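Local coordinates for protein esterase (Staphylococcus aureus subsp. aureus USA300_TCH1516, PDB 3D7R) that probably hydrolyses ester bonds, being a putative esterase with the alpha/beta-hydrolase fold, at residues A[70-75]-A[114-119]; A[268-273]-A[287-292]. All coordinates share one frame; numbering follows the deposited sequence.

Interaction 1: residues A[70-75]-A[114-119]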
ATOM      1  N   LEU A  70      17.122  -3.257  13.630  1.00 10.46           N
ATOM      2  CA  LEU A  70      16.193  -2.144  13.822  1.00 10.49           C
ATOM      3  C   LEU A  70      15.644  -2.070  15.236  1.00 10.20           C
ATOM      4  O   LEU A  70      15.067  -3.034  15.732  1.00  9.87           O
ATOM      5  CB  LEU A  70      15.038  -2.181  12.798  1.00  9.55           C
ATOM      6  CG  LEU A  70      14.007  -1.049  12.918  1.00 10.27           C
ATOM      7  CD1 LEU A  70      14.558   0.351  12.546  1.00  7.70           C
ATOM      8  CD2 LEU A  70      12.795  -1.359  12.083  1.00 10.41           C
ATOM      9  N   ASN A  71      15.847  -0.923  15.884  1.00  9.79           N
ATOM     10  CA  ASN A  71      15.185  -0.633  17.156  1.00 10.69           C
ATOM     11  C   ASN A  71      13.769  -0.157  16.850  1.00 10.82           C
ATOM     12  O   ASN A  71      13.578   0.919  16.290  1.00 11.52           O
ATOM     13  CB  ASN A  71      15.975   0.422  17.938  1.00 10.56           C
ATOM     14  CG  ASN A  71      15.287   0.846  19.237  1.00 12.77           C
ATOM     15  OD1 ASN A  71      14.796   0.016  19.990  1.00 12.14           O
ATOM     16  ND2 ASN A  71      15.268   2.153  19.502  1.00 14.18           N
ATOM     17  N   VAL A  72      12.782  -0.988  17.168  1.00 10.45           N
ATOM     18  CA  VAL A  72      11.381  -0.606  17.027  1.00 10.75           C
ATOM     19  C   VAL A  72      10.947   0.081  18.326  1.00 11.38           C
ATOM     20  O   VAL A  72      11.036  -0.502  19.403  1.00 11.47           O
ATOM     21  CB  VAL A  72      10.483  -1.837  16.699  1.00 11.43           C
ATOM     22  CG1 VAL A  72       8.942  -1.484  16.758  1.00 11.17           C
ATOM     23  CG2 VAL A  72      10.873  -2.440  15.341  1.00  9.95           C
ATOM     24  N   LYS A  73      10.525   1.339  18.226  1.00 11.44           N
ATOM     25  CA  LYS A  73      10.240   2.117  19.412  1.00 12.65           C
ATOM     26  C   LYS A  73       8.868   1.784  19.961  1.00 12.21           C
ATOM     27  O   LYS A  73       8.672   1.799  21.172  1.00 11.52           O
ATOM     28  CB  LYS A  73      10.352   3.619  19.123  1.00 13.35           C
ATOM     29  CG  LYS A  73      11.766   4.118  18.935  1.00 16.51           C
ATOM     30  CD  LYS A  73      11.720   5.615  18.561  1.00 23.65           C
ATOM     31  CE  LYS A  73      13.113   6.186  18.346  1.00 26.14           C
ATOM     32  NZ  LYS A  73      13.051   7.461  17.551  1.00 28.97           N
ATOM     33  N   ALA A  74       7.916   1.486  19.076  1.00 11.16           N
ATOM     34  CA  ALA A  74       6.588   1.091  19.528  1.00 11.54           C
ATOM     35  C   ALA A  74       6.689  -0.290  20.155  1.00 11.44           C
ATOM     36  O   ALA A  74       7.656  -1.023  19.908  1.00 11.52           O
ATOM     37  CB  ALA A  74       5.558   1.106  18.358  1.00 10.98           C
ATOM     38  N   ASN A  75       5.723  -0.629  20.997  1.00 11.39           N
ATOM     39  CA  ASN A  75       5.585  -2.012  21.461  1.00 12.18           C
ATOM     40  C   ASN A  75       5.044  -2.876  20.336  1.00 12.52           C
ATOM     41  O   ASN A  75       4.136  -2.452  19.593  1.00 12.46           O
ATOM     42  CB  ASN A  75       4.695  -2.083  22.701  1.00 11.91           C
ATOM     43  CG  ASN A  75       5.226  -1.232  23.825  1.00 11.58           C
ATOM     44  OD1 ASN A  75       4.624  -0.212  24.181  1.00 10.90           O
ATOM     45  ND2 ASN A  75       6.394  -1.608  24.360  1.00 12.55           N
ATOM     46  N   PHE A 114      12.546  -0.852   5.755  1.00  9.38           N
ATOM     47  CA  PHE A 114      12.099   0.541   5.747  1.00  9.84           C
ATOM     48  C   PHE A 114      10.587   0.647   5.981  1.00  9.35           C
ATOM     49  O   PHE A 114      10.098   1.692   6.446  1.00  9.10           O
ATOM     50  CB  PHE A 114      12.454   1.221   4.406  1.00 10.23           C
ATOM     51  CG  PHE A 114      13.900   1.652   4.287  1.00 14.56           C
ATOM     52  CD1 PHE A 114      14.913   1.035   5.030  1.00 19.23           C
ATOM     53  CD2 PHE A 114      14.255   2.679   3.426  1.00 17.27           C
ATOM     54  CE1 PHE A 114      16.261   1.452   4.919  1.00 20.86           C
ATOM     55  CE2 PHE A 114      15.599   3.084   3.298  1.00 18.93           C
ATOM     56  CZ  PHE A 114      16.594   2.469   4.052  1.00 20.58           C
ATOM     57  N   HIS A 115       9.842  -0.406   5.633  1.00  8.43           N
ATOM     58  CA  HIS A 115       8.422  -0.473   5.986  1.00  8.66           C
ATOM     59  C   HIS A 115       8.281  -0.601   7.498  1.00  8.45           C
ATOM     60  O   HIS A 115       7.426   0.036   8.096  1.00  8.45           O
ATOM     61  CB  HIS A 115       7.711  -1.658   5.322  1.00  8.52           C
ATOM     62  CG  HIS A 115       7.290  -1.423   3.899  1.00  9.27           C
ATOM     63  ND1 HIS A 115       7.649  -2.269   2.869  1.00 11.69           N
ATOM     64  CD2 HIS A 115       6.507  -0.468   3.343  1.00 10.84           C
ATOM     65  CE1 HIS A 115       7.133  -1.826   1.735  1.00 12.39           C
ATOM     66  NE2 HIS A 115       6.427  -0.738   1.998  1.00 10.78           N
ATOM     67  N   TRP A 116       9.112  -1.438   8.116  1.00  8.25           N
ATOM     68  CA  TRP A 116       9.086  -1.571   9.569  1.00  8.90           C
ATOM     69  C   TRP A 116       9.290  -0.213  10.218  1.00  9.37           C
ATOM     70  O   TRP A 116       8.557   0.184  11.132  1.00  8.80           O
ATOM     71  CB  TRP A 116      10.159  -2.565  10.017  1.00  8.93           C
ATOM     72  CG  TRP A 116       9.660  -3.969   9.865  1.00  8.51           C
ATOM     73  CD1 TRP A 116       9.587  -4.712   8.708  1.00  9.03           C
ATOM     74  CD2 TRP A 116       9.102  -4.779  10.897  1.00  8.59           C
ATOM     75  NE1 TRP A 116       9.044  -5.945   8.983  1.00  9.12           N
ATOM     76  CE2 TRP A 116       8.722  -6.005  10.313  1.00  7.19           C
ATOM     77  CE3 TRP A 116       8.896  -4.592  12.261  1.00  9.36           C
ATOM     78  CZ2 TRP A 116       8.154  -7.040  11.054  1.00  9.48           C
ATOM     79  CZ3 TRP A 116       8.308  -5.612  12.990  1.00 10.56           C
ATOM     80  CH2 TRP A 116       7.949  -6.822  12.387  1.00  8.82           C
ATOM     81  N   ARG A 117      10.263   0.516   9.693  1.00  9.92           N
ATOM     82  CA  ARG A 117      10.626   1.808  10.256  1.00 11.87           C
ATOM     83  C   ARG A 117       9.517   2.853  10.049  1.00 11.37           C
ATOM     84  O   ARG A 117       9.194   3.607  10.969  1.00 11.31           O
ATOM     85  CB  ARG A 117      11.950   2.246   9.653  1.00 11.82           C
ATOM     86  CG  ARG A 117      12.488   3.509  10.209  1.00 16.59           C
ATOM     87  CD  ARG A 117      13.917   3.651   9.782  1.00 18.08           C
ATOM     88  NE  ARG A 117      14.396   4.913  10.282  1.00 24.31           N
ATOM     89  CZ  ARG A 117      15.481   5.533   9.842  1.00 25.19           C
ATOM     90  NH1 ARG A 117      16.215   4.984   8.865  1.00 24.61           N
ATOM     91  NH2 ARG A 117      15.808   6.704  10.383  1.00 24.25           N
ATOM     92  N   LEU A 118       8.923   2.875   8.855  1.00 11.14           N
ATOM     93  CA  LEU A 118       7.813   3.782   8.558  1.00 11.08           C
ATOM     94  C   LEU A 118       6.619   3.537   9.490  1.00 11.05           C
ATOM     95  O   LEU A 118       6.033   4.473  10.013  1.00 10.84           O
ATOM     96  CB  LEU A 118       7.366   3.630   7.091  1.00 10.82           C
ATOM     97  CG  LEU A 118       6.094   4.380   6.638  1.00 12.61           C
ATOM     98  CD1 LEU A 118       6.198   5.914   6.883  1.00 12.36           C
ATOM     99  CD2 LEU A 118       5.754   4.091   5.156  1.00 11.00           C
ATOM    100  N   LEU A 119       6.245   2.270   9.651  1.00 10.64           N
ATOM    101  CA  LEU A 119       5.110   1.901  10.496  1.00 10.97           C
ATOM    102  C   LEU A 119       5.332   2.278  11.965  1.00 10.77           C
ATOM    103  O   LEU A 119       4.424   2.761  12.646  1.00 11.13           O
ATOM    104  CB  LEU A 119       4.792   0.415  10.322  1.00 10.20           C
ATOM    105  CG  LEU A 119       3.791   0.128   9.175  1.00 11.46           C
ATOM    106  CD1 LEU A 119       4.218   0.721   7.836  1.00 11.12           C
ATOM    107  CD2 LEU A 119       3.578  -1.362   9.038  1.00 12.09           C
TER
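Leu-70 meets helix 113-126 with one methyl, CD2, which lies 3.6 Å from CB of Trp-116. The two side chains run across each other at a slant, so the leucine tip touches the root of the tryptophan and the indole rings extend past it. The torsions explain this meeting: Leu-70 has CG anti to its own N (chi1 -180°), which extends the isobutyl group to the helix surface, while CG of Trp-116 stands anti to the carbonyl carbon (chi1 -82°) and carries the indole away from the leucine tip. The same CD2 sits 4.0 Å from the backbone N of Arg-117, and the second methyl, CD1, is 4.3 Å from CB of that arginine; Leu-70 thus rests on the helix backbone and alongside the aliphatic chain of Arg-117, not its guanidinium group.

Val-72 supplies the second touch. CG2 of Val-72 approaches CE3 of Trp-116, on the six-membered ring of the indole, at 4.2 Å, oblique to the ring. Leu-70 and Val-72 therefore take hold of Trp-116 at different points, CB and the benzo ring. No hydrogen bond crosses between the segments, and the 156 Å² of surface they bury comes from apolar packing. The polar end of the indole is satisfied by His-64, to which NE1 is hydrogen-bonded.

Farther along the loop, the backbone N atoms of Lys-73 and Ala-74 are hydrogen-bonded to the carboxylate of Asp-120, which ties the loop to the next turn of the helix. Trp-116 packs edge-to-face on Phe-87 and also on Phe-89, both of strand 84-90, so that the contact lays the lead-in to edge strand 75-81 along helix 113-126.

Interaction 2: residues A[268-273]-A[287-292]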
HETATM    1  N   MSE A 268       5.948   7.134 -12.020  1.00 10.74           N
HETATM    2  CA  MSE A 268       5.154   6.898 -13.238  1.00 11.49           C
HETATM    3  C   MSE A 268       3.655   6.800 -12.972  1.00 10.48           C
HETATM    4  O   MSE A 268       2.854   6.831 -13.900  1.00 10.51           O
HETATM    5  CB  MSE A 268       5.596   5.593 -13.907  1.00 11.86           C
HETATM    6  CG  MSE A 268       6.805   5.688 -14.808  1.00 16.05           C
HETATM    7 SE   MSE A 268       7.457   3.845 -15.208  0.75 28.18          SE
HETATM    8  CE  MSE A 268       5.779   2.953 -15.380  1.00 20.77           C
ATOM      9  N   THR A 269       3.296   6.648 -11.703  1.00 10.53           N
ATOM     10  CA  THR A 269       1.895   6.571 -11.249  1.00 10.65           C
ATOM     11  C   THR A 269       1.260   7.931 -11.160  1.00 10.55           C
ATOM     12  O   THR A 269       0.069   8.036 -10.873  1.00 10.17           O
ATOM     13  CB  THR A 269       1.809   5.970  -9.836  1.00 10.98           C
ATOM     14  OG1 THR A 269       2.758   6.638  -8.997  1.00 13.22           O
ATOM     15  CG2 THR A 269       2.146   4.483  -9.849  1.00 11.43           C
ATOM     16  N   HIS A 270       2.051   8.982 -11.370  1.00  9.91           N
ATOM     17  CA  HIS A 270       1.541  10.325 -11.096  1.00 10.75           C
ATOM     18  C   HIS A 270       0.344  10.734 -11.984  1.00 10.33           C
ATOM     19  O   HIS A 270      -0.640  11.257 -11.451  1.00 10.53           O
ATOM     20  CB  HIS A 270       2.662  11.379 -11.050  1.00 10.34           C
ATOM     21  CG  HIS A 270       2.180  12.748 -10.676  1.00 12.87           C
ATOM     22  ND1 HIS A 270       1.733  13.662 -11.611  1.00 14.11           N
ATOM     23  CD2 HIS A 270       2.052  13.353  -9.469  1.00 14.44           C
ATOM     24  CE1 HIS A 270       1.362  14.771 -10.996  1.00 13.32           C
ATOM     25  NE2 HIS A 270       1.548  14.609  -9.697  1.00 14.13           N
ATOM     26  N   PRO A 271       0.414  10.521 -13.321  1.00 10.02           N
ATOM     27  CA  PRO A 271      -0.805  10.754 -14.114  1.00  9.95           C
ATOM     28  C   PRO A 271      -2.051  10.021 -13.614  1.00 10.03           C
ATOM     29  O   PRO A 271      -3.120  10.631 -13.579  1.00 10.00           O
ATOM     30  CB  PRO A 271      -0.421  10.249 -15.504  1.00 10.05           C
ATOM     31  CG  PRO A 271       1.057  10.542 -15.576  1.00 10.36           C
ATOM     32  CD  PRO A 271       1.545  10.144 -14.197  1.00 10.32           C
ATOM     33  N   ASP A 272      -1.918   8.745 -13.233  1.00  9.06           N
ATOM     34  CA  ASP A 272      -3.034   7.990 -12.651  1.00  9.30           C
ATOM     35  C   ASP A 272      -3.557   8.566 -11.344  1.00  8.74           C
ATOM     36  O   ASP A 272      -4.766   8.577 -11.107  1.00  8.71           O
ATOM     37  CB  ASP A 272      -2.688   6.496 -12.521  1.00  9.24           C
ATOM     38  CG  ASP A 272      -2.592   5.812 -13.887  1.00 11.87           C
ATOM     39  OD1 ASP A 272      -3.458   6.128 -14.763  1.00 13.19           O
ATOM     40  OD2 ASP A 272      -1.645   4.999 -14.104  1.00 12.09           O
HETATM   41  N   MSE A 273      -2.662   9.049 -10.489  1.00  7.91           N
HETATM   42  CA  MSE A 273      -3.112   9.704  -9.258  1.00  8.30           C
HETATM   43  C   MSE A 273      -3.892  10.982  -9.553  1.00  8.03           C
HETATM   44  O   MSE A 273      -4.913  11.247  -8.909  1.00  8.02           O
HETATM   45  CB  MSE A 273      -1.943   9.991  -8.292  1.00  8.46           C
HETATM   46  CG  MSE A 273      -1.255   8.721  -7.783  1.00  9.54           C
HETATM   47 SE   MSE A 273       0.093   9.209  -6.463  0.75 14.17          SE
HETATM   48  CE  MSE A 273       1.511   9.821  -7.638  1.00 15.17           C
ATOM     49  N   ILE A 287     -11.457  14.113  -1.240  1.00 11.51           N
ATOM     50  CA  ILE A 287     -10.085  13.649  -1.459  1.00 12.04           C
ATOM     51  C   ILE A 287      -9.087  14.765  -1.118  1.00 12.54           C
ATOM     52  O   ILE A 287      -9.279  15.919  -1.525  1.00 12.09           O
ATOM     53  CB  ILE A 287      -9.883  13.080  -2.896  1.00 11.97           C
ATOM     54  CG1 ILE A 287      -8.395  12.736  -3.137  1.00 12.96           C
ATOM     55  CG2 ILE A 287     -10.417  14.084  -3.948  1.00 11.19           C
ATOM     56  CD1 ILE A 287      -8.141  11.286  -3.536  1.00 11.45           C
ATOM     57  N   GLU A 288      -8.056  14.441  -0.329  1.00 12.04           N
ATOM     58  CA  GLU A 288      -6.920  15.347  -0.160  1.00 12.43           C
ATOM     59  C   GLU A 288      -5.752  14.698  -0.868  1.00 12.37           C
ATOM     60  O   GLU A 288      -5.431  13.546  -0.587  1.00 12.26           O
ATOM     61  CB  GLU A 288      -6.573  15.558   1.329  1.00 13.68           C
ATOM     62  CG  GLU A 288      -7.424  16.597   2.045  1.00 15.05           C
ATOM     63  CD  GLU A 288      -7.249  16.578   3.555  1.00 18.91           C
ATOM     64  OE1 GLU A 288      -6.168  16.187   4.062  1.00 18.58           O
ATOM     65  OE2 GLU A 288      -8.215  16.958   4.242  1.00 20.76           O
ATOM     66  N   PHE A 289      -5.138  15.403  -1.814  1.00 11.16           N
ATOM     67  CA  PHE A 289      -3.957  14.879  -2.469  1.00 10.91           C
ATOM     68  C   PHE A 289      -2.764  15.752  -2.062  1.00 10.94           C
ATOM     69  O   PHE A 289      -2.723  16.955  -2.336  1.00 10.01           O
ATOM     70  CB  PHE A 289      -4.180  14.814  -3.991  1.00 11.45           C
ATOM     71  CG  PHE A 289      -3.030  14.231  -4.780  1.00 11.12           C
ATOM     72  CD1 PHE A 289      -2.060  13.419  -4.181  1.00 12.42           C
ATOM     73  CD2 PHE A 289      -2.942  14.472  -6.146  1.00 11.87           C
ATOM     74  CE1 PHE A 289      -1.004  12.887  -4.919  1.00 11.42           C
ATOM     75  CE2 PHE A 289      -1.888  13.934  -6.915  1.00 11.15           C
ATOM     76  CZ  PHE A 289      -0.915  13.149  -6.293  1.00 12.00           C
ATOM     77  N   TYR A 290      -1.829  15.145  -1.348  1.00 10.18           N
ATOM     78  CA  TYR A 290      -0.590  15.806  -0.996  1.00 10.78           C
ATOM     79  C   TYR A 290       0.440  15.390  -2.047  1.00 10.53           C
ATOM     80  O   TYR A 290       0.932  14.274  -2.036  1.00 10.13           O
ATOM     81  CB  TYR A 290      -0.156  15.400   0.414  1.00 11.01           C
ATOM     82  CG  TYR A 290      -1.133  15.794   1.512  1.00 11.92           C
ATOM     83  CD1 TYR A 290      -1.005  17.024   2.174  1.00 15.14           C
ATOM     84  CD2 TYR A 290      -2.187  14.952   1.882  1.00 12.19           C
ATOM     85  CE1 TYR A 290      -1.881  17.393   3.201  1.00 15.11           C
ATOM     86  CE2 TYR A 290      -3.080  15.315   2.912  1.00 14.04           C
ATOM     87  CZ  TYR A 290      -2.911  16.537   3.561  1.00 15.16           C
ATOM     88  OH  TYR A 290      -3.770  16.923   4.563  1.00 15.81           O
ATOM     89  N   ASP A 291       0.716  16.293  -2.975  1.00 10.35           N
ATOM     90  CA  ASP A 291       1.505  15.985  -4.169  1.00 10.87           C
ATOM     91  C   ASP A 291       2.870  16.648  -4.027  1.00 11.02           C
ATOM     92  O   ASP A 291       2.966  17.877  -3.965  1.00 11.28           O
ATOM     93  CB  ASP A 291       0.785  16.522  -5.402  1.00 11.09           C
ATOM     94  CG  ASP A 291       1.399  16.040  -6.720  1.00 12.33           C
ATOM     95  OD1 ASP A 291       2.425  15.322  -6.705  1.00 13.66           O
ATOM     96  OD2 ASP A 291       0.818  16.370  -7.783  1.00 13.43           O
ATOM     97  N   TYR A 292       3.916  15.823  -3.961  1.00 10.99           N
ATOM     98  CA  TYR A 292       5.295  16.304  -3.765  1.00 11.39           C
ATOM     99  C   TYR A 292       6.059  16.297  -5.095  1.00 11.28           C
ATOM    100  O   TYR A 292       6.534  15.265  -5.527  1.00 12.13           O
ATOM    101  CB  TYR A 292       6.006  15.410  -2.751  1.00 10.73           C
ATOM    102  CG  TYR A 292       5.571  15.612  -1.316  1.00 11.29           C
ATOM    103  CD1 TYR A 292       6.469  16.121  -0.377  1.00 12.16           C
ATOM    104  CD2 TYR A 292       4.280  15.275  -0.885  1.00 10.91           C
ATOM    105  CE1 TYR A 292       6.096  16.307   0.947  1.00 13.13           C
ATOM    106  CE2 TYR A 292       3.893  15.464   0.464  1.00 10.94           C
ATOM    107  CZ  TYR A 292       4.820  15.983   1.359  1.00 11.24           C
ATOM    108  OH  TYR A 292       4.499  16.163   2.686  1.00 12.04           O
TER
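Residues 270-273 of helix 270-282 face strand 287-292 at side-chain distance, with CA atoms 8.9 Å apart for His-270 and Asp-291 and 8.6 Å for Met-273 and Phe-289. His-270 and Asp-291 carry the polar half: NE2 of His-270 donates to OD2 of Asp-291 over 2.7 Å in a nearly straight bond (173° at the hydrogen). OD2 lies almost in the imidazole plane, and NE2 reaches it on the syn side but somewhat tilted out of the carboxylate plane; ring and carboxylate are turned 34° from each other. CG of His-270 is anti to N (chi1 -176°), which swings the imidazole toward the aspartate.

These elements belong to a beta-alpha-beta unit, strand 259-264, helix 270-282 and strand 287-292, at one edge of the alpha/beta-hydrolase sheet. The bond thus ties the crossover helix to the outermost strand.

One turn along, selenomethionine Met-273 packs against Phe-289, the two side chains crossing at about a right angle. CB of Met-273 is 3.9 Å from CZ of Phe-289, while SE stands 5.0 Å from the ring centroid, oblique to it, in a Met-aromatic contact. CB of Asp-291, two residues on in the same strand, sits over one face of the phenyl ring, offset toward the rim, and CD2 of His-270 comes to the ring edge, 4.4 Å from CZ of Phe-289.

Following the chain from the N terminus, interaction 1 comes first. It joins the loop after helix 46-61 to helix 113-126, closing a loop of 38 residues that holds the rest of strand 75-81 and strands 84-90 and 98-102. Interaction 2 opens long after this loop has closed; its own loop of 13 residues is mostly helix 270-282. The two are in series, neither nested nor crossed. The centres of interactions 1 and 2 lie about 26 Å apart, and the nearest atoms of interactions 1 and 2 about 11 Å apart, without touching. Each works near a different edge of the eight-stranded sheet: 70-75 runs into outermost strand 75-81, whose first residue it includes, whereas 287-292 is the outermost strand at the other end.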